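Local coordinates for protein malyl-CoA lyase/beta-methylmalyl-CoA lyase (PDB 5UGR) that belongs to the HpcH/HpaI aldolase and citrate lyase family of TIM-barrel enzymes and binds a magnesium ion, at residues A[16-21]-A[34-39]; A[29-34]-A[66-71]; A[87-92]-A[118-123]. One frame throughout, in Å; residues are numbered along the deposited sequence. Where two conformers were deposited one is given.

Contact 1. Residues A[16-21]-A[34-39]; sequences SELAVP and SKADVI
Ser16 and Asp37 meet where strand 16-21 comes alongside the turn that leads into strand 38-42. The hydroxyl OG of Ser16 takes the backbone N-H of Asp37 at 2.9 Å, with 159° at the hydrogen. With chi1 at 53°, OG is flanked by both backbone branches, and from there it reaches the turn. The same OG is hydrogen-bonded to Asn265 of helix 259-268, so two groups grip this buried oxygen. Beyond it the pairing is that of parallel strands. Val38 N donates to Ser16 O, and Leu18 N donates to Val38 O at 2.9 Å. A weaker CA-H...O contact joins Glu17 CA to Val38 O at 3.3 Å.

Side chains alternate between the two faces. Glu17 and Val38 lie side by side on one face, with Glu17 CG 4.1 Å from Val38 CG1. The chain of Glu17 is extended, and its carboxylate reaches His14. On the other face Leu18 CB rests on Ala36 CB at 3.8 Å. Further along, the CG2 methyls of Val20 and Ile39 touch at 3.8 Å. Ser31 of helix 25-32 packs on Leu18, Val20 and Ile39 on this face, and Met28 on Val20. Asp37 is tied down by salt bridges to Arg15 and Lys324. The whole is a beta-alpha-beta unit, strand 16-21, helix 25-32 and strand 38-42, the opening step of a TIM barrel.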
loop_
_atom_site.group_PDB
_atom_site.type_symbol
_atom_site.label_atom_id
_atom_site.label_comp_id
_atom_site.label_asym_id
_atom_site.label_seq_id
_atom_site.Cartn_x
_atom_site.Cartn_y
_atom_site.Cartn_z
ATOM N N SER A 16 26.620 -22.915 -10.743
ATOM C CA SER A 16 27.046 -23.606 -9.549
ATOM C C SER A 16 27.448 -22.604 -8.503
ATOM O O SER A 16 28.159 -21.621 -8.795
ATOM C CB SER A 16 28.221 -24.552 -9.872
ATOM O OG SER A 16 29.278 -23.888 -10.537
ATOM N N GLU A 17 26.964 -22.840 -7.273
ATOM C CA GLU A 17 27.260 -21.932 -6.143
ATOM C C GLU A 17 27.766 -22.782 -5.007
ATOM O O GLU A 17 26.988 -23.516 -4.365
ATOM C CB GLU A 17 25.995 -21.161 -5.788
ATOM C CG GLU A 17 26.108 -20.254 -4.575
ATOM C CD GLU A 17 24.909 -19.321 -4.376
ATOM O OE1 GLU A 17 24.795 -18.671 -3.286
ATOM O OE2 GLU A 17 24.088 -19.221 -5.329
ATOM N N LEU A 18 29.086 -22.692 -4.754
ATOM C CA LEU A 18 29.727 -23.554 -3.754
ATOM C C LEU A 18 29.797 -22.840 -2.417
ATOM O O LEU A 18 30.306 -21.719 -2.334
ATOM C CB LEU A 18 31.140 -23.903 -4.219
ATOM C CG LEU A 18 32.003 -24.716 -3.278
ATOM C CD1 LEU A 18 31.468 -26.131 -3.197
ATOM C CD2 LEU A 18 33.440 -24.739 -3.747
ATOM N N ALA A 19 29.316 -23.524 -1.378
ATOM C CA ALA A 19 29.365 -23.081 -0.010
ATOM C C ALA A 19 30.630 -23.567 0.662
ATOM O O ALA A 19 30.889 -24.767 0.669
ATOM C CB ALA A 19 28.185 -23.640 0.735
ATOM N N VAL A 20 31.382 -22.652 1.263
ATOM C CA VAL A 20 32.650 -23.032 1.920
ATOM C C VAL A 20 32.709 -22.398 3.319
ATOM O O VAL A 20 32.721 -21.186 3.423
ATOM C CB VAL A 20 33.869 -22.599 1.110
ATOM C CG1 VAL A 20 35.146 -23.184 1.753
ATOM C CG2 VAL A 20 33.781 -22.973 -0.353
ATOM N N PRO A 21 32.807 -23.205 4.384
ATOM C CA PRO A 21 32.876 -22.614 5.700
ATOM C C PRO A 21 34.141 -21.811 5.967
ATOM O O PRO A 21 35.250 -22.299 5.726
ATOM C CB PRO A 21 32.747 -23.780 6.663
ATOM C CG PRO A 21 32.281 -24.930 5.865
ATOM C CD PRO A 21 32.729 -24.675 4.439
ATOM N N SER A 34 38.614 -24.785 -7.677
ATOM C CA SER A 34 37.472 -25.559 -8.141
ATOM C C SER A 34 36.881 -24.940 -9.404
ATOM O O SER A 34 37.240 -23.852 -9.846
ATOM C CB SER A 34 36.400 -25.668 -7.076
ATOM O OG SER A 34 35.684 -24.460 -6.978
ATOM N N LYS A 35 35.949 -25.706 -9.956
ATOM C CA LYS A 35 35.182 -25.321 -11.131
ATOM C C LYS A 35 33.851 -24.619 -10.843
ATOM O O LYS A 35 33.048 -24.389 -11.752
ATOM C CB LYS A 35 34.979 -26.528 -12.034
ATOM C CG LYS A 35 36.287 -27.076 -12.631
ATOM C CD LYS A 35 36.000 -28.295 -13.462
ATOM C CE LYS A 35 37.328 -28.911 -13.909
ATOM N NZ LYS A 35 37.045 -30.063 -14.817
ATOM N N ALA A 36 33.642 -24.201 -9.614
ATOM C CA ALA A 36 32.406 -23.467 -9.270
ATOM C C ALA A 36 32.408 -22.121 -9.937
ATOM O O ALA A 36 33.441 -21.449 -10.025
ATOM C CB ALA A 36 32.332 -23.267 -7.783
ATOM N N ASP A 37 31.218 -21.687 -10.359
ATOM C CA ASP A 37 31.057 -20.330 -10.925
ATOM C C ASP A 37 31.085 -19.265 -9.853
ATOM O O ASP A 37 31.594 -18.161 -10.054
ATOM C CB ASP A 37 29.756 -20.219 -11.689
ATOM C CG ASP A 37 29.696 -21.075 -12.987
ATOM O OD1 ASP A 37 30.771 -21.402 -13.547
ATOM O OD2 ASP A 37 28.559 -21.317 -13.474
ATOM N N VAL A 38 30.400 -19.569 -8.756
ATOM C CA VAL A 38 30.204 -18.637 -7.650
ATOM C C VAL A 38 30.611 -19.383 -6.384
ATOM O O VAL A 38 30.277 -20.551 -6.233
ATOM C CB VAL A 38 28.684 -18.253 -7.526
ATOM C CG1 VAL A 38 28.434 -17.343 -6.343
ATOM C CG2 VAL A 38 28.167 -17.590 -8.803
ATOM N N ILE A 39 31.326 -18.711 -5.492
ATOM C CA ILE A 39 31.656 -19.277 -4.187
ATOM C C ILE A 39 31.203 -18.320 -3.114
ATOM O O ILE A 39 31.470 -17.115 -3.217
ATOM C CB ILE A 39 33.204 -19.532 -4.016
ATOM C CG1 ILE A 39 33.624 -20.641 -4.985
ATOM C CG2 ILE A 39 33.512 -19.922 -2.551
ATOM C CD1 ILE A 39 35.120 -20.955 -4.963
#

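Contact 2. Residues A[29-34]-A[66-71]; sequences EKSAAS and LDWGNK
Lys71 NZ is gripped by two backbone carbonyls, Ala32 O and Ser34 O, each 2.9 Å away. These belong to the C-terminal end of helix 25-32 and the turn after it, so the ammonium sits where the helix dipole would probably favour a positive charge. In this TIM barrel the contact joins the end of that helix to the loop between helix 52-65 and strand 72-76. The ammonium stands above the carbonyl plane of Ala32, 48° out of it, and is tilted by less, 23°, from that of Ser34. The lysine chain is extended up to CE and then bends, chi4 66°, which brings NZ between the two oxygens.

Trp68 packs beside this grip. Ala32 CB lies over one face of its six-membered ring, 3.9 Å from the centroid, as a CH-pi contact. Leu66 CB lies over the same face, toward its rim, and Leu66 CD1 is 3.7 Å from Glu29 CA. Ser31 OG comes at the ring edge, in plane, 3.4 Å from Trp68 CZ3. That hydroxyl is hydrogen-bonded to Met28 O, and Trp68 NE1 to Ala62 O, so both polar ends are satisfied. A type II' turn runs from Trp68 to Lys71. In an Asx turn, Asp67 OD1 accepts the N-H of Gly69 at 3.0 Å.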
loop_
_atom_site.group_PDB
_atom_site.type_symbol
_atom_site.label_atom_id
_atom_site.label_comp_id
_atom_site.label_asym_id
_atom_site.label_seq_id
_atom_site.Cartn_x
_atom_site.Cartn_y
_atom_site.Cartn_z
ATOM N N GLU A 29 41.153 -22.928 0.680
ATOM C CA GLU A 29 42.237 -23.040 -0.317
ATOM C C GLU A 29 41.909 -24.009 -1.455
ATOM O O GLU A 29 42.119 -23.693 -2.627
ATOM C CB GLU A 29 43.581 -23.397 0.358
ATOM C CG GLU A 29 44.749 -23.452 -0.649
ATOM C CD GLU A 29 46.103 -23.400 0.015
ATOM O OE1 GLU A 29 47.080 -22.961 -0.671
ATOM O OE2 GLU A 29 46.201 -23.813 1.215
ATOM N N LYS A 30 41.411 -25.194 -1.101
ATOM C CA LYS A 30 41.047 -26.188 -2.092
ATOM C C LYS A 30 39.957 -25.612 -2.990
ATOM O O LYS A 30 39.977 -25.826 -4.195
ATOM C CB LYS A 30 40.568 -27.445 -1.384
ATOM C CG LYS A 30 40.163 -28.609 -2.283
ATOM C CD LYS A 30 40.010 -29.888 -1.441
ATOM C CE LYS A 30 39.316 -31.034 -2.189
ATOM N NZ LYS A 30 37.883 -30.768 -2.539
ATOM N N SER A 31 39.033 -24.830 -2.421
ATOM C CA SER A 31 37.894 -24.291 -3.250
ATOM C C SER A 31 38.310 -23.294 -4.293
ATOM O O SER A 31 37.663 -23.167 -5.332
ATOM C CB SER A 31 36.816 -23.679 -2.369
ATOM O OG SER A 31 37.170 -22.408 -1.854
ATOM N N ALA A 32 39.445 -22.617 -4.073
ATOM C CA ALA A 32 39.858 -21.587 -5.001
ATOM C C ALA A 32 40.227 -22.152 -6.359
ATOM O O ALA A 32 40.092 -21.442 -7.363
ATOM C CB ALA A 32 41.034 -20.790 -4.444
ATOM N N ALA A 33 40.628 -23.422 -6.405
ATOM C CA ALA A 33 40.969 -24.081 -7.660
ATOM C C ALA A 33 39.802 -24.867 -8.282
ATOM O O ALA A 33 39.996 -25.553 -9.290
ATOM C CB ALA A 33 42.145 -25.025 -7.418
ATOM N N SER A 34 38.614 -24.785 -7.677
ATOM C CA SER A 34 37.472 -25.559 -8.141
ATOM C C SER A 34 36.881 -24.940 -9.404
ATOM O O SER A 34 37.240 -23.852 -9.846
ATOM C CB SER A 34 36.400 -25.668 -7.076
ATOM O OG SER A 34 35.684 -24.460 -6.978
ATOM N N LEU A 66 44.430 -15.697 -1.709
ATOM C CA LEU A 66 44.291 -16.875 -2.558
ATOM C C LEU A 66 43.951 -16.419 -3.960
ATOM O O LEU A 66 43.513 -15.284 -4.197
ATOM C CB LEU A 66 43.165 -17.780 -2.024
ATOM C CG LEU A 66 43.465 -18.442 -0.688
ATOM C CD1 LEU A 66 42.346 -19.356 -0.202
ATOM C CD2 LEU A 66 44.806 -19.193 -0.683
ATOM N N ASP A 67 44.156 -17.308 -4.905
ATOM C CA ASP A 67 43.849 -17.005 -6.297
ATOM C C ASP A 67 42.495 -17.579 -6.666
ATOM O O ASP A 67 42.370 -18.776 -6.954
ATOM C CB ASP A 67 44.952 -17.616 -7.173
ATOM C CG ASP A 67 44.755 -17.360 -8.667
ATOM O OD1 ASP A 67 43.758 -16.725 -9.106
ATOM O OD2 ASP A 67 45.657 -17.772 -9.423
ATOM N N TRP A 68 41.502 -16.692 -6.754
ATOM C CA TRP A 68 40.138 -17.097 -7.018
ATOM C C TRP A 68 39.804 -17.007 -8.513
ATOM O O TRP A 68 38.625 -17.211 -8.944
ATOM C CB TRP A 68 39.156 -16.197 -6.217
ATOM C CG TRP A 68 39.350 -16.308 -4.720
ATOM C CD1 TRP A 68 39.990 -15.408 -3.940
ATOM C CD2 TRP A 68 38.949 -17.363 -3.875
ATOM N NE1 TRP A 68 40.024 -15.836 -2.663
ATOM C CE2 TRP A 68 39.390 -17.046 -2.582
ATOM C CE3 TRP A 68 38.276 -18.560 -4.076
ATOM C CZ2 TRP A 68 39.110 -17.838 -1.476
ATOM C CZ3 TRP A 68 38.018 -19.363 -2.974
ATOM C CH2 TRP A 68 38.458 -18.999 -1.677
ATOM N N GLY A 69 40.768 -16.673 -9.345
ATOM C CA GLY A 69 40.426 -16.507 -10.740
ATOM C C GLY A 69 39.348 -15.469 -10.996
ATOM O O GLY A 69 39.356 -14.407 -10.355
ATOM N N ASN A 70 38.467 -15.756 -11.980
ATOM C CA ASN A 70 37.379 -14.900 -12.291
ATOM C C ASN A 70 36.083 -15.348 -11.620
ATOM O O ASN A 70 34.994 -14.941 -12.067
ATOM C CB ASN A 70 37.190 -14.804 -13.800
ATOM C CG ASN A 70 36.259 -13.684 -14.226
ATOM O OD1 ASN A 70 35.443 -13.882 -15.186
ATOM N ND2 ASN A 70 36.308 -12.552 -13.588
ATOM N N LYS A 71 36.187 -16.166 -10.569
ATOM C CA LYS A 71 34.964 -16.581 -9.824
ATOM C C LYS A 71 34.250 -15.384 -9.238
ATOM O O LYS A 71 34.867 -14.394 -8.861
ATOM C CB LYS A 71 35.317 -17.594 -8.729
ATOM C CG LYS A 71 35.807 -18.951 -9.295
ATOM C CD LYS A 71 36.208 -19.771 -8.106
ATOM C CE LYS A 71 36.660 -21.139 -8.447
ATOM N NZ LYS A 71 37.911 -21.090 -9.220
#

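Contact 3. Residues A[87-92]-A[118-123]; sequences RDVVDI and VLTTQI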
loop_
_atom_site.group_PDB
_atom_site.type_symbol
_atom_site.label_atom_id
_atom_site.label_comp_id
_atom_site.label_asym_id
_atom_site.label_seq_id
_atom_site.Cartn_x
_atom_site.Cartn_y
_atom_site.Cartn_z
ATOM N N ARG A 87 30.038 -6.566 12.194
ATOM C CA ARG A 87 31.470 -6.750 12.053
ATOM C C ARG A 87 31.886 -7.578 10.829
ATOM O O ARG A 87 32.898 -7.298 10.211
ATOM C CB ARG A 87 32.033 -7.271 13.365
ATOM C CG ARG A 87 32.472 -6.060 14.173
ATOM C CD ARG A 87 34.011 -5.922 14.166
ATOM N NE ARG A 87 34.274 -6.771 15.268
ATOM C CZ ARG A 87 35.337 -7.494 15.473
ATOM N NH1 ARG A 87 35.285 -8.218 16.541
ATOM N NH2 ARG A 87 36.397 -7.465 14.657
ATOM N N ASP A 88 31.040 -8.521 10.417
ATOM C CA ASP A 88 31.241 -9.224 9.157
ATOM C C ASP A 88 31.348 -8.240 7.981
ATOM O O ASP A 88 32.257 -8.300 7.179
ATOM C CB ASP A 88 30.115 -10.202 8.862
ATOM C CG ASP A 88 29.945 -11.311 9.883
ATOM O OD1 ASP A 88 30.896 -11.639 10.679
ATOM O OD2 ASP A 88 28.812 -11.937 9.876
ATOM N N VAL A 89 30.359 -7.345 7.910
ATOM C CA VAL A 89 30.289 -6.417 6.791
ATOM C C VAL A 89 31.415 -5.390 6.875
ATOM O O VAL A 89 32.140 -5.160 5.903
ATOM C CB VAL A 89 28.902 -5.752 6.710
ATOM C CG1 VAL A 89 28.825 -4.747 5.566
ATOM C CG2 VAL A 89 27.807 -6.828 6.514
ATOM N N VAL A 90 31.531 -4.746 8.021
ATOM C CA VAL A 90 32.557 -3.687 8.190
ATOM C C VAL A 90 33.963 -4.264 7.950
ATOM O O VAL A 90 34.711 -3.753 7.123
ATOM C CB VAL A 90 32.471 -3.036 9.596
ATOM C CG1 VAL A 90 33.710 -2.159 9.858
ATOM C CG2 VAL A 90 31.212 -2.181 9.694
ATOM N N ASP A 91 34.309 -5.336 8.655
ATOM C CA ASP A 91 35.716 -5.796 8.596
ATOM C C ASP A 91 36.076 -6.312 7.197
ATOM O O ASP A 91 37.140 -6.015 6.664
ATOM C CB ASP A 91 36.014 -6.857 9.630
ATOM C CG ASP A 91 35.989 -6.351 11.030
ATOM O OD1 ASP A 91 35.808 -5.144 11.258
ATOM O OD2 ASP A 91 36.305 -7.182 11.924
ATOM N N ILE A 92 35.180 -7.080 6.591
ATOM C CA ILE A 92 35.498 -7.690 5.302
ATOM C C ILE A 92 35.400 -6.695 4.181
ATOM O O ILE A 92 36.299 -6.679 3.303
ATOM C CB ILE A 92 34.696 -8.977 5.038
ATOM C CG1 ILE A 92 34.951 -9.987 6.140
ATOM C CG2 ILE A 92 34.975 -9.542 3.655
ATOM C CD1 ILE A 92 33.983 -11.163 6.264
ATOM N N VAL A 118 22.641 0.405 3.014
ATOM C CA VAL A 118 23.141 1.579 3.688
ATOM C C VAL A 118 24.596 1.310 4.146
ATOM O O VAL A 118 25.501 2.101 3.839
ATOM C CB VAL A 118 22.262 1.945 4.875
ATOM C CG1 VAL A 118 22.913 3.043 5.692
ATOM C CG2 VAL A 118 20.859 2.419 4.402
ATOM N N LEU A 119 24.795 0.225 4.893
ATOM C CA LEU A 119 26.102 -0.042 5.512
ATOM C C LEU A 119 27.144 -0.260 4.431
ATOM O O LEU A 119 28.269 0.302 4.509
ATOM C CB LEU A 119 25.948 -1.208 6.477
ATOM C CG LEU A 119 27.215 -1.615 7.241
ATOM C CD1 LEU A 119 27.774 -0.438 8.061
ATOM C CD2 LEU A 119 26.898 -2.782 8.145
ATOM N N THR A 120 26.840 -1.128 3.470
ATOM C CA THR A 120 27.756 -1.437 2.375
ATOM C C THR A 120 28.133 -0.191 1.593
ATOM O O THR A 120 29.343 0.044 1.304
ATOM C CB THR A 120 27.153 -2.490 1.432
ATOM O OG1 THR A 120 26.851 -3.696 2.182
ATOM C CG2 THR A 120 28.127 -2.828 0.335
ATOM N N THR A 121 27.142 0.641 1.294
ATOM C CA THR A 121 27.409 1.849 0.546
ATOM C C THR A 121 28.401 2.767 1.284
ATOM O O THR A 121 29.331 3.332 0.666
ATOM C CB THR A 121 26.121 2.594 0.148
ATOM O OG1 THR A 121 25.286 1.674 -0.583
ATOM C CG2 THR A 121 26.429 3.817 -0.679
ATOM N N GLN A 122 28.156 2.975 2.571
ATOM C CA GLN A 122 29.011 3.866 3.377
ATOM C C GLN A 122 30.441 3.366 3.383
ATOM O O GLN A 122 31.382 4.165 3.250
ATOM C CB GLN A 122 28.495 4.033 4.777
ATOM C CG GLN A 122 27.176 4.820 4.781
ATOM C CD GLN A 122 26.606 4.998 6.151
ATOM O OE1 GLN A 122 27.263 4.672 7.154
ATOM N NE2 GLN A 122 25.349 5.465 6.221
ATOM N N ILE A 123 30.635 2.067 3.520
ATOM C CA ILE A 123 32.014 1.530 3.544
ATOM C C ILE A 123 32.654 1.721 2.193
ATOM O O ILE A 123 33.850 2.116 2.082
ATOM C CB ILE A 123 32.040 0.052 3.962
ATOM C CG1 ILE A 123 31.442 -0.135 5.362
ATOM C CG2 ILE A 123 33.450 -0.504 3.902
ATOM C CD1 ILE A 123 30.916 -1.554 5.573
#
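This is an apolar helix-to-helix contact on the outer layer of the TIM barrel, between two helices that follow one another there. Helix 85-95 and helix 110-127 flank strand 101-104 in the chain. Their short segments run nearly parallel, with a crossing angle of -16° and axes 10.0 Å apart.

Five side chains do the touching. Val89 points toward the other helix. Its CG1, anti to the backbone N (chi1 178°), comes 3.8 Å from Leu119 CD2 and equally near Ile123 CD1, so one methyl serves both neighbours. The side chains of Leu119 and Ile123 lie one helical turn apart, and Val89 slants across each of them. Val90 meets the same pair about at right angles. Its CG2 is 4.2 Å from Leu119 CD1. Ile123 CD1 also reaches the backbone, 3.8 Å from Val90 CA. Ile123 goes further along helix 85-95, onto Val93 and Glu94.

Thr120 OG1 lies 4.1 Å from Val89 CG1, but its hydrogen bond goes to Ile116 O of its own helix. Tyr86 of a second subunit packs on Val90, Leu119 and Ile123, so the seam is also covered by the assembly. Gln122 NE2 is hydrogen-bonded to Leu80 O of that same second subunit. Between the two segments the contacts are mostly between aliphatic carbons, with Thr120 OG1 as the polar atom among them. That implies cohesion through van der Waals contact and the hydrophobic effect, without directional bonds across the seam.

Overall arrangement
Contacts 1 and 2 are neighbours, with centres 9 Å apart, and they share Ser34. Their segments alternate along the chain: helix 25-32, which contributes to contact 2, connects the two strands of contact 1. Ile39 CD1 of contact 1 touches Lys71 CD of contact 2 at 3.5 Å, and Val20 CG2 meets Ser31 CB at 3.7 Å. Contact 3 stands apart. Its centre is 23 Å from that of contact 1 and 24 Å from that of contact 2, with nearest atoms about 10 Å away in both. The Glu17 side chain of contact 1 lies about 11 Å from a magnesium ion, too far to coordinate it. Asp45, Glu140 and Asp167 form the magnesium site.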